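Local coordinates for Carboxylesterase/phospholipase family protein (Francisella tularensis subsp. tularensis, PDB 4F21) that probably hydrolyses carboxylic ester bonds as an alpha/beta-hydrolase of the carboxylesterase/phospholipase family, at residues 62-65 with 66-69. Numbering follows the deposited sequence.
Sequences VSLD and EIRF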
loop_
_atom_site.group_PDB
_atom_site.type_symbol
_atom_site.label_atom_id
_atom_site.label_comp_id
_atom_site.label_asym_id
_atom_site.label_seq_id
_atom_site.Cartn_x
_atom_site.Cartn_y
_atom_site.Cartn_z
ATOM N N VAL A 62 -6.470 4.869 -17.706
ATOM C CA VAL A 62 -5.676 3.776 -18.268
ATOM C C VAL A 62 -6.568 2.626 -18.690
ATOM O O VAL A 62 -7.574 2.353 -18.039
ATOM C CB VAL A 62 -4.669 3.240 -17.247
ATOM C CG1 VAL A 62 -3.630 2.353 -17.925
ATOM C CG2 VAL A 62 -4.001 4.383 -16.556
ATOM N N SER A 63 -6.192 1.954 -19.776
ATOM C CA SER A 63 -6.951 0.813 -20.278
ATOM C C SER A 63 -7.073 -0.278 -19.218
ATOM O O SER A 63 -6.074 -0.829 -18.758
ATOM C CB SER A 63 -6.325 0.255 -21.563
ATOM O OG SER A 63 -5.002 -0.212 -21.355
ATOM N N LEU A 64 -8.308 -0.569 -18.820
ATOM C CA LEU A 64 -8.573 -1.633 -17.864
ATOM C C LEU A 64 -9.076 -2.862 -18.603
ATOM O O LEU A 64 -9.783 -3.701 -18.045
ATOM C CB LEU A 64 -9.586 -1.182 -16.814
ATOM C CG LEU A 64 -9.149 0.008 -15.957
ATOM C CD1 LEU A 64 -10.209 0.327 -14.923
ATOM C CD2 LEU A 64 -7.801 -0.248 -15.292
ATOM N N ASP A 65 -8.703 -2.949 -19.875
ATOM C CA ASP A 65 -8.978 -4.123 -20.687
ATOM C C ASP A 65 -8.333 -5.374 -20.094
ATOM O O ASP A 65 -8.921 -6.451 -20.125
ATOM C CB ASP A 65 -8.476 -3.910 -22.116
ATOM C CG ASP A 65 -9.384 -3.003 -22.924
ATOM O OD1 ASP A 65 -8.863 -2.152 -23.675
ATOM O OD2 ASP A 65 -10.619 -3.147 -22.814
ATOM N N GLU A 66 -7.131 -5.227 -19.544
ATOM C CA GLU A 66 -6.370 -6.382 -19.076
ATOM C C GLU A 66 -5.941 -6.286 -17.614
ATOM O O GLU A 66 -4.871 -6.771 -17.249
ATOM C CB GLU A 66 -5.132 -6.582 -19.952
ATOM C CG GLU A 66 -5.416 -6.614 -21.440
ATOM C CD GLU A 66 -4.179 -6.918 -22.258
ATOM O OE1 GLU A 66 -3.808 -8.106 -22.354
ATOM O OE2 GLU A 66 -3.577 -5.967 -22.803
ATOM N N ILE A 67 -6.771 -5.671 -16.778
ATOM C CA ILE A 67 -6.419 -5.492 -15.370
ATOM C C ILE A 67 -7.488 -6.014 -14.406
ATOM O O ILE A 67 -8.602 -5.490 -14.355
ATOM C CB ILE A 67 -6.114 -4.012 -15.046
ATOM C CG1 ILE A 67 -4.952 -3.508 -15.902
ATOM C CG2 ILE A 67 -5.779 -3.844 -13.576
ATOM C CD1 ILE A 67 -4.589 -2.068 -15.652
ATOM N N ARG A 68 -7.137 -7.051 -13.648
ATOM C CA ARG A 68 -8.001 -7.580 -12.599
ATOM C C ARG A 68 -7.826 -6.767 -11.326
ATOM O O ARG A 68 -6.707 -6.451 -10.938
ATOM C CB ARG A 68 -7.658 -9.040 -12.305
ATOM C CG ARG A 68 -8.437 -9.629 -11.132
ATOM C CD ARG A 68 -7.936 -11.013 -10.751
ATOM N NE ARG A 68 -8.260 -12.021 -11.756
ATOM C CZ ARG A 68 -7.388 -12.522 -12.624
ATOM N NH1 ARG A 68 -6.133 -12.105 -12.611
ATOM N NH2 ARG A 68 -7.772 -13.439 -13.503
ATOM N N PHE A 69 -8.930 -6.433 -10.668
ATOM C CA PHE A 69 -8.848 -5.682 -9.418
ATOM C C PHE A 69 -9.271 -6.511 -8.206
ATOM O O PHE A 69 -10.345 -7.124 -8.201
ATOM C CB PHE A 69 -9.663 -4.390 -9.500
ATOM C CG PHE A 69 -8.938 -3.254 -10.174
ATOM C CD1 PHE A 69 -9.109 -3.006 -11.525
ATOM C CD2 PHE A 69 -8.088 -2.432 -9.452
ATOM C CE1 PHE A 69 -8.446 -1.960 -12.141
ATOM C CE2 PHE A 69 -7.423 -1.387 -10.064
ATOM C CZ PHE A 69 -7.603 -1.151 -11.409
#
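The backbone turns sharply at D65-E66, leaving the CA atoms of L64 and I67 only 5.1 Å apart as the loop of 62-65 runs into the strand that begins at I67. The turn brings L64 back against the strand that follows, an example of a loop residue packing on its own near neighbours in sequence. Its methyl CD2 touches two side chains of the strand, 3.7 Å from CD1 of I67 and 3.6 Å from CE1 of F69. The phenyl ring receives this methyl at its edge, in the plane of the ring, and not over a face; the other methyl, CD1 of L64, lies a little farther from the same CE1, at 4.0 Å. On I67, CG1 stands beside the backbone N (chi1 -59°) and the chain continues extended, which carries CD1 back to the loop, where it also meets the carbonyl O of S63 at 3.7 Å. In the alpha/beta-hydrolase fold this strand, 67-72, runs antiparallel to 27-30 on one flank and parallel to 38-44 on the other, and the leucine lies against the first residues of this inner strand. V57 touches both L64 and F69, while I240 of helix 230-243 packs on I67. The CB of E66 points away from the loop, though it still touches C of D65, and its carboxylate forms a salt bridge through OE1 with NE of R37, just ahead of the neighbouring strand 38-44. The like-charged carboxylate of D65 does not meet that of E66, OD1 of D65 being 6.6 Å from OE2 of E66.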